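Local coordinates for protein dTDP-4-dehydrorhamnose 3-epimerase (Streptomyces niveus, PDB 2C0Z) that epimerises a dTDP-linked 4-keto-6-deoxy sugar at C3, acting together with NovU in the biosynthesis of the aminocoumarin antibiotic novobiocin, at residues Met10-Leu15 and Ala45-Arg50; Leu15-Val20 and Glu124-Gly129; Arg68-Val73 and Val95-Gly100; Glu108-Asp113 and Arg118-Ser123. One frame throughout, in Å; residues are numbered along the deposited sequence.

Contact 1: Met10-Leu15 and Ala45-Arg50; sequences MRLRPL and AEAIGR
A small apolar surface contact joins the short strand 11-14 to the last turn of helix 41-48, with Leu12 reaching from the strand to Ala47 and Ile48 on the helix. One methyl does the work on the strand side: Leu12 CD2 lies 3.9 Å from Ile48 CD1 and 4.1 Å from Ala47 CB. The CB of Leu12 points at the helix, and with CG beside the backbone N (chi1 -64°) the branch carries CD2 to both partners. Ile48 starts out across the line between the segments, yet its longer branch bends back so that CD1 comes forward, and the two branched chains cross at about a right angle. The contact is thin, burying 91 Å² in all, and rests wholly on methyl packing. Just beyond Ile48 the helix stops: Gly49 leaves helical geometry with positive phi, while its N still bonds to Ala45 O at 2.8 Å. Leu12 also touches Arg43 and Phe44 of the same helix and Ile23 of strand 20-30, and Arg43 donates to the carbonyl of Met10. The end of helix 41-48 thus lies beside strand 11-14, which pairs with strand 20-30 alone within the chain.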
loop_
_atom_site.group_PDB
_atom_site.type_symbol
_atom_site.label_atom_id
_atom_site.label_comp_id
_atom_site.label_asym_id
_atom_site.label_seq_id
_atom_site.Cartn_x
_atom_site.Cartn_y
_atom_site.Cartn_z
ATOM N N MET A 10 -15.033 7.766 3.643
ATOM C CA MET A 10 -14.826 6.311 3.715
ATOM C C MET A 10 -16.110 5.573 4.137
ATOM O O MET A 10 -16.897 6.047 4.964
ATOM C CB MET A 10 -13.680 6.028 4.679
ATOM C CG MET A 10 -13.387 4.538 4.864
ATOM S SD MET A 10 -11.961 4.226 5.879
ATOM C CE MET A 10 -10.698 4.556 4.726
ATOM N N ARG A 11 -16.312 4.406 3.542
ATOM C CA ARG A 11 -17.401 3.507 3.896
ATOM C C ARG A 11 -16.847 2.080 3.897
ATOM O O ARG A 11 -15.928 1.767 3.162
ATOM C CB ARG A 11 -18.507 3.575 2.884
ATOM C CG ARG A 11 -19.163 4.852 2.759
ATOM C CD ARG A 11 -20.335 4.774 1.783
ATOM N NE ARG A 11 -21.448 3.988 2.303
ATOM C CZ ARG A 11 -22.352 3.324 1.555
ATOM N NH1 ARG A 11 -22.265 3.280 0.225
ATOM N NH2 ARG A 11 -23.359 2.699 2.137
ATOM N N LEU A 12 -17.384 1.239 4.752
ATOM C CA LEU A 12 -17.105 -0.183 4.741
ATOM C C LEU A 12 -18.419 -0.909 4.711
ATOM O O LEU A 12 -19.253 -0.741 5.598
ATOM C CB LEU A 12 -16.324 -0.619 5.955
ATOM C CG LEU A 12 -14.916 -0.024 6.091
ATOM C CD1 LEU A 12 -14.915 1.358 6.763
ATOM C CD2 LEU A 12 -14.019 -1.000 6.807
ATOM N N ARG A 13 -18.632 -1.672 3.667
ATOM C CA ARG A 13 -19.865 -2.428 3.536
ATOM C C ARG A 13 -19.624 -3.892 3.234
ATOM O O ARG A 13 -18.759 -4.233 2.464
ATOM C CB ARG A 13 -20.662 -1.845 2.395
ATOM C CG ARG A 13 -21.096 -0.406 2.659
ATOM C CD ARG A 13 -22.257 -0.320 3.612
ATOM N NE ARG A 13 -23.489 -0.740 2.945
ATOM C CZ ARG A 13 -24.620 -1.049 3.563
ATOM N NH1 ARG A 13 -24.715 -1.006 4.893
ATOM N NH2 ARG A 13 -25.675 -1.410 2.846
ATOM N N PRO A 14 -20.430 -4.764 3.811
ATOM C CA PRO A 14 -20.271 -6.197 3.546
ATOM C C PRO A 14 -20.654 -6.554 2.111
ATOM O O PRO A 14 -21.630 -6.023 1.549
ATOM C CB PRO A 14 -21.229 -6.853 4.540
ATOM C CG PRO A 14 -22.095 -5.821 5.031
ATOM C CD PRO A 14 -21.542 -4.476 4.744
ATOM N N LEU A 15 -19.886 -7.465 1.525
ATOM C CA LEU A 15 -20.255 -8.099 0.271
ATOM C C LEU A 15 -21.138 -9.315 0.624
ATOM O O LEU A 15 -21.565 -9.491 1.766
ATOM C CB LEU A 15 -19.008 -8.434 -0.548
ATOM C CG LEU A 15 -18.185 -7.214 -1.042
ATOM C CD1 LEU A 15 -17.118 -7.637 -2.011
ATOM C CD2 LEU A 15 -19.077 -6.156 -1.669
ATOM N N ALA A 45 -11.510 -1.409 12.406
ATOM C CA ALA A 45 -11.636 -2.254 13.591
ATOM C C ALA A 45 -13.073 -2.258 14.066
ATOM O O ALA A 45 -13.557 -3.291 14.530
ATOM C CB ALA A 45 -10.729 -1.811 14.699
ATOM N N GLU A 46 -13.780 -1.140 13.914
ATOM C CA GLU A 46 -15.180 -1.111 14.352
ATOM C C GLU A 46 -16.046 -2.040 13.497
ATOM O O GLU A 46 -16.859 -2.828 14.011
ATOM C CB GLU A 46 -15.724 0.319 14.304
ATOM N N ALA A 47 -15.822 -2.004 12.186
ATOM C CA ALA A 47 -16.623 -2.772 11.244
ATOM C C ALA A 47 -16.294 -4.249 11.280
ATOM O O ALA A 47 -17.180 -5.093 11.375
ATOM C CB ALA A 47 -16.443 -2.213 9.853
ATOM N N ILE A 48 -15.012 -4.575 11.228
ATOM C CA ILE A 48 -14.585 -5.956 11.098
ATOM C C ILE A 48 -14.463 -6.627 12.471
ATOM O O ILE A 48 -14.659 -7.855 12.591
ATOM C CB ILE A 48 -13.257 -6.010 10.306
ATOM C CG1 ILE A 48 -13.521 -5.912 8.801
ATOM C CG2 ILE A 48 -12.480 -7.285 10.606
ATOM C CD1 ILE A 48 -14.117 -4.602 8.288
ATOM N N GLY A 49 -14.117 -5.851 13.480
ATOM C CA GLY A 49 -13.996 -6.353 14.839
ATOM C C GLY A 49 -12.626 -6.264 15.488
ATOM O O GLY A 49 -12.514 -6.356 16.700
ATOM N N ARG A 50 -11.564 -6.131 14.688
ATOM C CA ARG A 50 -10.191 -6.036 15.186
ATOM C C ARG A 50 -9.402 -5.202 14.159
ATOM O O ARG A 50 -9.769 -5.211 12.995
ATOM C CB ARG A 50 -9.526 -7.430 15.228
#

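Contact 2: Leu15-Val20 and Glu124-Gly129; sequences LGIEGV and EGIGHG. With EDO (1,2-ethanediol), chain E.
Ile126 meets Ile17 and Val20 from the segment Glu124-Gly129, whose strand begins at Ile126. Glu124 and Gly125 lead in. Ile126 then points its side chain at the loop Leu15-Val20 and touches two partners there. Its CD1 reaches Ile17 CG2 at 3.8 Å, the two isoleucines sliding past each other in opposite directions. Its CG2, the branch anti to the backbone N, sits 4.1 Å from Val20 CG2, a methyl that Ile126 CG1 borders as well, and Val94 and Asp96 of strand 89-96 adjoin the same isoleucine. Farther on, Gly127 pairs with Val95 and His128 with His71 within the five-stranded sheet. The His128 ring takes no part here; its NE2 is hydrogen-bonded to Asp92, and the residue probably binds substrate, as in related epimerases. Across from Ile126, the loop folds as a type II turn, closed by Val20 N to Ile17 O at 3.1 Å. An ethanediol, probably from the crystallisation liquor, occupies the turn in this crystal: Gly19 N donates to its O1 at 3.1 Å, and its O2 donates to Val20 O at 2.8 Å. The chemistry is divided accordingly: three buried aliphatic side chains alone join the segments, while polar groups of the turn bond within the loop and, through Glu18 O, to Arg98.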
loop_
_atom_site.group_PDB
_atom_site.type_symbol
_atom_site.label_atom_id
_atom_site.label_comp_id
_atom_site.label_asym_id
_atom_site.label_seq_id
_atom_site.Cartn_x
_atom_site.Cartn_y
_atom_site.Cartn_z
ATOM N N LEU A 15 -19.886 -7.465 1.525
ATOM C CA LEU A 15 -20.255 -8.099 0.271
ATOM C C LEU A 15 -21.138 -9.315 0.624
ATOM O O LEU A 15 -21.565 -9.491 1.766
ATOM C CB LEU A 15 -19.008 -8.434 -0.548
ATOM C CG LEU A 15 -18.185 -7.214 -1.042
ATOM C CD1 LEU A 15 -17.118 -7.637 -2.011
ATOM C CD2 LEU A 15 -19.077 -6.156 -1.669
ATOM N N GLY A 16 -21.432 -10.151 -0.359
ATOM C CA GLY A 16 -22.357 -11.248 -0.146
ATOM C C GLY A 16 -21.825 -12.484 0.570
ATOM O O GLY A 16 -22.583 -13.391 0.906
ATOM N N ILE A 17 -20.516 -12.533 0.780
ATOM C CA ILE A 17 -19.818 -13.592 1.467
ATOM C C ILE A 17 -19.410 -13.074 2.832
ATOM O O ILE A 17 -18.742 -12.035 2.930
ATOM C CB ILE A 17 -18.579 -13.991 0.683
ATOM C CG1 ILE A 17 -18.993 -14.614 -0.655
ATOM C CG2 ILE A 17 -17.712 -14.923 1.518
ATOM C CD1 ILE A 17 -17.834 -14.874 -1.580
ATOM N N GLU A 18 -19.826 -13.761 3.882
ATOM C CA GLU A 18 -19.525 -13.364 5.249
ATOM C C GLU A 18 -18.024 -13.308 5.445
ATOM O O GLU A 18 -17.310 -14.234 5.096
ATOM C CB GLU A 18 -20.132 -14.360 6.235
ATOM C CG GLU A 18 -19.790 -14.131 7.696
ATOM C CD GLU A 18 -20.224 -15.282 8.594
ATOM O OE1 GLU A 18 -20.533 -16.402 8.110
ATOM O OE2 GLU A 18 -20.263 -15.056 9.815
ATOM N N GLY A 19 -17.548 -12.214 6.010
ATOM C CA GLY A 19 -16.127 -12.017 6.194
ATOM C C GLY A 19 -15.446 -11.216 5.105
ATOM O O GLY A 19 -14.221 -10.966 5.177
ATOM N N VAL A 20 -16.211 -10.781 4.114
ATOM C CA VAL A 20 -15.683 -10.003 2.988
ATOM C C VAL A 20 -16.368 -8.646 2.969
ATOM O O VAL A 20 -17.587 -8.571 3.070
ATOM C CB VAL A 20 -15.845 -10.678 1.603
ATOM C CG1 VAL A 20 -15.235 -9.806 0.513
ATOM C CG2 VAL A 20 -15.201 -12.036 1.608
ATOM N N GLU A 124 -10.025 -15.016 6.671
ATOM C CA GLU A 124 -9.412 -16.322 6.545
ATOM C C GLU A 124 -10.343 -17.319 5.854
ATOM O O GLU A 124 -11.573 -17.290 6.007
ATOM C CB GLU A 124 -9.016 -16.845 7.932
ATOM C CG GLU A 124 -8.059 -15.971 8.718
ATOM C CD GLU A 124 -8.647 -14.727 9.421
ATOM O OE1 GLU A 124 -9.866 -14.371 9.331
ATOM O OE2 GLU A 124 -7.819 -14.048 10.084
ATOM N N GLY A 125 -9.743 -18.168 5.045
ATOM C CA GLY A 125 -10.472 -19.215 4.339
ATOM C C GLY A 125 -11.087 -18.787 3.014
ATOM O O GLY A 125 -11.697 -19.605 2.325
ATOM N N ILE A 126 -10.969 -17.499 2.685
ATOM C CA ILE A 126 -11.491 -16.929 1.449
ATOM C C ILE A 126 -10.425 -16.958 0.403
ATOM O O ILE A 126 -9.261 -16.624 0.656
ATOM C CB ILE A 126 -12.015 -15.480 1.665
ATOM C CG1 ILE A 126 -13.079 -15.451 2.765
ATOM C CG2 ILE A 126 -12.543 -14.891 0.377
ATOM C CD1 ILE A 126 -14.259 -16.304 2.456
ATOM N N GLY A 127 -10.783 -17.424 -0.784
ATOM C CA GLY A 127 -9.872 -17.435 -1.903
ATOM C C GLY A 127 -9.927 -16.146 -2.710
ATOM O O GLY A 127 -10.922 -15.429 -2.707
ATOM N N HIS A 128 -8.840 -15.853 -3.395
ATOM C CA HIS A 128 -8.712 -14.595 -4.116
ATOM C C HIS A 128 -8.143 -14.852 -5.499
ATOM O O HIS A 128 -7.206 -15.632 -5.693
ATOM C CB HIS A 128 -7.824 -13.632 -3.334
ATOM C CG HIS A 128 -7.639 -12.316 -4.017
ATOM N ND1 HIS A 128 -6.433 -11.925 -4.561
ATOM C CD2 HIS A 128 -8.516 -11.312 -4.273
ATOM C CE1 HIS A 128 -6.583 -10.743 -5.139
ATOM N NE2 HIS A 128 -7.836 -10.349 -4.981
ATOM N N GLY A 129 -8.653 -14.118 -6.458
ATOM C CA GLY A 129 -8.113 -14.075 -7.790
ATOM C C GLY A 129 -8.456 -12.762 -8.468
ATOM O O GLY A 129 -9.246 -11.956 -7.959
HETATM C C1 EDO E . -19.961 -9.231 7.374
HETATM O O1 EDO E . -19.631 -10.576 7.648
HETATM C C2 EDO E . -19.012 -8.862 6.245
HETATM O O2 EDO E . -19.202 -9.664 5.102
#

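Contact 3: Arg68-Val73 and Val95-Gly100; sequences RGIHFV and VDLRVG
Ile70 and Phe72 on strand 67-73 pack against Val95 near the end of strand 89-96 and Leu97 just past it, as one aliphatic pair, Ile70 with Val95, and one aromatic-aliphatic pair, Phe72 with Leu97. The tightest meeting is at the ring: Leu97 CD1 lies 3.4 Å from Phe72 CD1 and 3.6 Å from Phe72 CG, approaching the ring obliquely, with the two side chains crossing at about a right angle. Phe72 holds CG between its backbone N and carbonyl carbon (chi1 68°), which turns the ring toward Leu97. One step back along both segments, Ile70 CG2 touches Val95 CG2 at 3.8 Å, and these chains also cross nearly perpendicularly. All four residues are buried; Leu97 is backed by Leu183 of helix 183-188.

Also buried, Arg98 grips Asp96 side-on in a salt bridge, NE to OD1 at 2.8 Å and NH2 to OD2 at 2.9 Å. OD1 also accepts from Arg98 N at 3.1 Å, forming an Asx turn, and OD2 has second partners in Ser101 and Thr103. The loose side is confined to Val99, partly exposed beside Arg187, and the exposed Gly100.

The cis Gly69-Ile70 peptide breaks the alternation of the strand, so the CB atoms of Arg68 and His71 point the same way, opposite to that of Ile70. His71, NE2 bonded to Asp177, is the probable proton acceptor and Arg68 a probable substrate ligand, by analogy with relatives. In this RmlC-like cupin, strand 67-73 thus turns core residues one way and probable active-site residues the other.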
loop_
_atom_site.group_PDB
_atom_site.type_symbol
_atom_site.label_atom_id
_atom_site.label_comp_id
_atom_site.label_asym_id
_atom_site.label_seq_id
_atom_site.Cartn_x
_atom_site.Cartn_y
_atom_site.Cartn_z
ATOM N N ARG A 68 -5.138 -14.617 -12.458
ATOM C CA ARG A 68 -4.351 -15.200 -11.398
ATOM C C ARG A 68 -5.289 -15.628 -10.293
ATOM O O ARG A 68 -6.264 -14.939 -9.973
ATOM C CB ARG A 68 -3.376 -14.193 -10.804
ATOM C CG ARG A 68 -2.419 -13.623 -11.780
ATOM C CD ARG A 68 -1.322 -12.833 -11.111
ATOM N N GLY A 69 -5.015 -16.783 -9.726
ATOM C CA GLY A 69 -5.834 -17.276 -8.647
ATOM C C GLY A 69 -6.261 -18.705 -8.933
ATOM O O GLY A 69 -5.749 -19.294 -9.900
ATOM N N ILE A 70 -7.184 -19.276 -8.161
ATOM C CA ILE A 70 -7.784 -18.731 -6.927
ATOM C C ILE A 70 -6.925 -19.206 -5.762
ATOM O O ILE A 70 -6.808 -20.409 -5.524
ATOM C CB ILE A 70 -9.234 -19.251 -6.765
ATOM C CG1 ILE A 70 -10.111 -18.856 -7.960
ATOM C CG2 ILE A 70 -9.812 -18.793 -5.414
ATOM C CD1 ILE A 70 -10.188 -17.369 -8.258
ATOM N N HIS A 71 -6.285 -18.278 -5.066
ATOM C CA HIS A 71 -5.297 -18.621 -4.035
ATOM C C HIS A 71 -5.869 -18.437 -2.649
ATOM O O HIS A 71 -6.692 -17.583 -2.435
ATOM C CB HIS A 71 -4.051 -17.782 -4.225
ATOM C CG HIS A 71 -3.386 -18.002 -5.549
ATOM N ND1 HIS A 71 -2.458 -17.132 -6.076
ATOM C CD2 HIS A 71 -3.536 -18.996 -6.454
ATOM C CE1 HIS A 71 -2.076 -17.588 -7.260
ATOM N NE2 HIS A 71 -2.717 -18.712 -7.515
ATOM N N PHE A 72 -5.401 -19.242 -1.707
ATOM C CA PHE A 72 -5.809 -19.163 -0.312
ATOM C C PHE A 72 -4.728 -19.725 0.571
ATOM O O PHE A 72 -3.789 -20.375 0.097
ATOM C CB PHE A 72 -7.137 -19.892 -0.043
ATOM C CG PHE A 72 -7.050 -21.387 -0.181
ATOM C CD1 PHE A 72 -7.072 -21.977 -1.428
ATOM C CD2 PHE A 72 -6.907 -22.195 0.938
ATOM C CE1 PHE A 72 -6.996 -23.336 -1.583
ATOM C CE2 PHE A 72 -6.825 -23.572 0.784
ATOM C CZ PHE A 72 -6.866 -24.132 -0.499
ATOM N N VAL A 73 -4.893 -19.473 1.861
ATOM C CA VAL A 73 -3.994 -19.983 2.889
ATOM C C VAL A 73 -4.758 -20.916 3.837
ATOM O O VAL A 73 -5.876 -20.626 4.278
ATOM C CB VAL A 73 -3.322 -18.808 3.650
ATOM C CG1 VAL A 73 -2.529 -19.327 4.819
ATOM C CG2 VAL A 73 -2.439 -17.984 2.694
ATOM N N VAL A 95 -13.708 -15.841 -3.437
ATOM C CA VAL A 95 -14.357 -17.157 -3.548
ATOM C C VAL A 95 -14.462 -17.741 -2.165
ATOM O O VAL A 95 -13.467 -17.813 -1.446
ATOM C CB VAL A 95 -13.547 -18.095 -4.421
ATOM C CG1 VAL A 95 -14.267 -19.477 -4.536
ATOM C CG2 VAL A 95 -13.304 -17.439 -5.784
ATOM N N ASP A 96 -15.666 -18.125 -1.758
ATOM C CA ASP A 96 -15.815 -18.759 -0.459
ATOM C C ASP A 96 -15.427 -20.210 -0.528
ATOM O O ASP A 96 -16.175 -21.007 -1.071
ATOM C CB ASP A 96 -17.246 -18.615 0.032
ATOM C CG ASP A 96 -17.403 -18.911 1.498
ATOM O OD1 ASP A 96 -16.510 -19.556 2.112
ATOM O OD2 ASP A 96 -18.415 -18.510 2.115
ATOM N N LEU A 97 -14.270 -20.554 0.055
ATOM C CA LEU A 97 -13.731 -21.919 0.013
ATOM C C LEU A 97 -14.002 -22.674 1.315
ATOM O O LEU A 97 -13.471 -23.770 1.515
ATOM C CB LEU A 97 -12.226 -21.857 -0.275
ATOM C CG LEU A 97 -11.863 -21.277 -1.647
ATOM C CD1 LEU A 97 -10.341 -21.157 -1.733
ATOM C CD2 LEU A 97 -12.413 -22.121 -2.773
ATOM N N ARG A 98 -14.810 -22.090 2.202
ATOM C CA ARG A 98 -15.005 -22.625 3.552
ATOM C C ARG A 98 -16.124 -23.667 3.536
ATOM O O ARG A 98 -17.304 -23.339 3.437
ATOM C CB ARG A 98 -15.343 -21.519 4.514
ATOM C CG ARG A 98 -14.283 -20.416 4.552
ATOM C CD ARG A 98 -14.703 -19.215 5.315
ATOM N NE ARG A 98 -15.853 -18.570 4.681
ATOM C CZ ARG A 98 -16.422 -17.428 5.086
ATOM N NH1 ARG A 98 -15.968 -16.749 6.135
ATOM N NH2 ARG A 98 -17.448 -16.945 4.413
ATOM N N VAL A 99 -15.749 -24.922 3.623
ATOM C CA VAL A 99 -16.708 -26.006 3.606
ATOM C C VAL A 99 -17.683 -25.852 4.767
ATOM O O VAL A 99 -17.298 -25.703 5.931
ATOM C CB VAL A 99 -16.000 -27.372 3.631
ATOM C CG1 VAL A 99 -16.998 -28.491 3.698
ATOM C CG2 VAL A 99 -15.109 -27.525 2.430
ATOM N N GLY A 100 -18.966 -25.893 4.440
ATOM C CA GLY A 100 -20.003 -25.691 5.428
ATOM C C GLY A 100 -20.595 -24.308 5.439
ATOM O O GLY A 100 -21.674 -24.078 6.033
#

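Contact 4: Glu108-Asp113 and Arg118-Ser123; sequences EGTRLD and RAVYLS. With EDO (1,2-ethanediol), chain C.
Leu112 and Thr110 on strand 107-113 face Val120 on strand 119-122 and the backbone of Arg118 just before it, the two short strands lying 8.3 Å apart at closest approach with their directions 131° apart. Val120 points its CB at the opposite strand and offers one methyl to two partners: CG2 is 4.1 Å from Thr110 OG1 and the same distance from Leu112 CD2. Thr110 crosses it at a slant, its CG2 and OG1 both bordering that methyl. Leu112 begins to one side, but with CG anti to the carbonyl carbon (chi1 -63°) its CD2 swings inward, 3.5 Å from Arg118 O and alongside Arg118 CB. The Arg118 chain bends at chi2 and turns its guanidinium away from Leu112. There an ethanediol, probably from the crystallisation liquor, lies at the guanidinium edge and accepts from NE through O1 at 2.9 Å and from NH2 through O2 at 3.1 Å, while NH1 forms a salt bridge with Glu22. At the Asp113-Arg118 end a water links the segments, accepting from Arg118 N and Asp113 N and donating to Arg111 O at 3.0 Å. Strand 107-113 pairs with strand 89-96 and strand 119-122 with strands 20-30 and 81-87, so Thr110, Leu112 and Val120 pack in the interior between the two antiparallel sheets of the cupin beta-sandwich.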
loop_
_atom_site.group_PDB
_atom_site.type_symbol
_atom_site.label_atom_id
_atom_site.label_comp_id
_atom_site.label_asym_id
_atom_site.label_seq_id
_atom_site.Cartn_x
_atom_site.Cartn_y
_atom_site.Cartn_z
ATOM N N GLU A 108 -17.739 -13.617 -5.867
ATOM C CA GLU A 108 -18.194 -12.263 -6.116
ATOM C C GLU A 108 -17.056 -11.471 -6.712
ATOM O O GLU A 108 -15.944 -11.517 -6.223
ATOM C CB GLU A 108 -18.714 -11.596 -4.849
ATOM C CG GLU A 108 -19.395 -10.262 -5.121
ATOM C CD GLU A 108 -20.251 -9.771 -3.964
ATOM O OE1 GLU A 108 -20.491 -10.520 -2.994
ATOM O OE2 GLU A 108 -20.709 -8.612 -4.041
ATOM N N GLY A 109 -17.374 -10.744 -7.769
ATOM C CA GLY A 109 -16.413 -9.900 -8.458
ATOM C C GLY A 109 -16.660 -8.437 -8.143
ATOM O O GLY A 109 -17.808 -7.998 -8.013
ATOM N N THR A 110 -15.563 -7.693 -8.017
ATOM C CA THR A 110 -15.575 -6.259 -7.739
ATOM C C THR A 110 -14.600 -5.589 -8.695
ATOM O O THR A 110 -13.495 -6.075 -8.892
ATOM C CB THR A 110 -15.069 -5.998 -6.285
ATOM O OG1 THR A 110 -15.897 -6.703 -5.329
ATOM C CG2 THR A 110 -15.208 -4.562 -5.893
ATOM N N ARG A 111 -14.978 -4.442 -9.266
ATOM C CA ARG A 111 -14.002 -3.704 -10.078
ATOM C C ARG A 111 -13.144 -2.862 -9.135
ATOM O O ARG A 111 -13.653 -2.016 -8.383
ATOM C CB ARG A 111 -14.690 -2.832 -11.117
ATOM C CG ARG A 111 -13.719 -2.090 -11.990
ATOM C CD ARG A 111 -14.394 -1.059 -12.859
ATOM N NE ARG A 111 -13.478 -0.419 -13.790
ATOM C CZ ARG A 111 -13.363 -0.756 -15.064
ATOM N NH1 ARG A 111 -14.057 -1.781 -15.537
ATOM N NH2 ARG A 111 -12.507 -0.116 -15.854
ATOM N N LEU A 112 -11.852 -3.173 -9.120
ATOM C CA LEU A 112 -10.848 -2.419 -8.372
ATOM C C LEU A 112 -10.034 -1.658 -9.391
ATOM O O LEU A 112 -9.329 -2.271 -10.213
ATOM C CB LEU A 112 -9.964 -3.347 -7.526
ATOM C CG LEU A 112 -10.682 -4.140 -6.428
ATOM C CD1 LEU A 112 -9.645 -4.923 -5.606
ATOM C CD2 LEU A 112 -11.511 -3.213 -5.562
ATOM N N ASP A 113 -10.133 -0.334 -9.366
ATOM C CA ASP A 113 -9.380 0.457 -10.325
ATOM C C ASP A 113 -8.809 1.697 -9.678
ATOM O O ASP A 113 -9.025 1.961 -8.486
ATOM C CB ASP A 113 -10.220 0.756 -11.581
ATOM C CG ASP A 113 -11.420 1.637 -11.306
ATOM O OD1 ASP A 113 -11.418 2.394 -10.334
ATOM O OD2 ASP A 113 -12.425 1.657 -12.043
ATOM N N ARG A 118 -11.441 1.639 -4.715
ATOM C CA ARG A 118 -11.993 0.795 -3.669
ATOM C C ARG A 118 -10.953 -0.249 -3.233
ATOM O O ARG A 118 -9.958 -0.512 -3.930
ATOM C CB ARG A 118 -13.287 0.129 -4.124
ATOM C CG ARG A 118 -14.288 1.108 -4.720
ATOM C CD ARG A 118 -15.184 1.631 -3.731
ATOM N NE ARG A 118 -16.080 2.711 -4.172
ATOM C CZ ARG A 118 -17.377 2.577 -4.341
ATOM N NH1 ARG A 118 -17.979 1.400 -4.172
ATOM N NH2 ARG A 118 -18.087 3.629 -4.705
ATOM N N ALA A 119 -11.200 -0.820 -2.071
ATOM C CA ALA A 119 -10.415 -1.914 -1.534
ATOM C C ALA A 119 -11.385 -3.032 -1.130
ATOM O O ALA A 119 -12.553 -2.773 -0.838
ATOM C CB ALA A 119 -9.577 -1.463 -0.358
ATOM N N VAL A 120 -10.873 -4.258 -1.114
ATOM C CA VAL A 120 -11.607 -5.389 -0.616
ATOM C C VAL A 120 -10.821 -6.030 0.499
ATOM O O VAL A 120 -9.623 -6.262 0.358
ATOM C CB VAL A 120 -11.924 -6.408 -1.733
ATOM C CG1 VAL A 120 -12.469 -7.694 -1.176
ATOM C CG2 VAL A 120 -12.911 -5.851 -2.721
ATOM N N TYR A 121 -11.502 -6.302 1.618
ATOM C CA TYR A 121 -10.954 -7.064 2.721
ATOM C C TYR A 121 -11.574 -8.450 2.684
ATOM O O TYR A 121 -12.788 -8.601 2.593
ATOM C CB TYR A 121 -11.246 -6.403 4.055
ATOM C CG TYR A 121 -10.921 -7.289 5.229
ATOM C CD1 TYR A 121 -9.597 -7.518 5.589
ATOM C CD2 TYR A 121 -11.917 -7.912 5.969
ATOM C CE1 TYR A 121 -9.272 -8.342 6.648
ATOM C CE2 TYR A 121 -11.583 -8.742 7.030
ATOM C CZ TYR A 121 -10.258 -8.949 7.349
ATOM O OH TYR A 121 -9.901 -9.758 8.435
ATOM N N LEU A 122 -10.725 -9.450 2.745
ATOM C CA LEU A 122 -11.179 -10.838 2.816
ATOM C C LEU A 122 -10.558 -11.559 3.980
ATOM O O LEU A 122 -9.362 -11.467 4.224
ATOM C CB LEU A 122 -10.936 -11.592 1.520
ATOM C CG LEU A 122 -9.563 -11.560 0.903
ATOM C CD1 LEU A 122 -9.269 -12.847 0.172
ATOM C CD2 LEU A 122 -9.436 -10.388 -0.063
ATOM N N SER A 123 -11.414 -12.234 4.725
ATOM C CA SER A 123 -11.028 -12.942 5.924
ATOM C C SER A 123 -10.403 -14.311 5.614
ATOM O O SER A 123 -10.286 -14.735 4.468
ATOM C CB SER A 123 -12.289 -13.194 6.785
ATOM O OG SER A 123 -12.902 -12.003 7.223
HETATM C C1 EDO C . -14.573 6.616 -4.218
HETATM O O1 EDO C . -14.621 5.212 -4.359
HETATM C C2 EDO C . -15.673 7.205 -5.067
HETATM O O2 EDO C . -16.899 6.535 -4.801
HETATM O O HOH W 1 -12.301 0.506 -7.497
HETATM O O HOH W 2 -8.899 -0.264 -6.487
#

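How the contacts relate
Contacts 2, 3 and 4 are buried in the cupin fold, while contact 1 lies at the surface. Leu15 belongs to contacts 1 and 2 and also packs on Glu108 and Thr110 of contact 4. Contacts 2 and 3, with centres 8 Å apart, join through a probable hydrogen bond from Arg98 NH2 to Glu18 O at 2.8 Å. Another, Gly16 N to Glu108 OE1 at 2.8 Å, ties contact 2 to contact 4. Contact 3 holds His71 and contact 2 His128, the probable proton acceptor and a probable substrate ligand; the Leu112 side chain of contact 4 is about 6 Å from that of His128. Contacts 1 and 3 lie farthest apart, centres 21 Å.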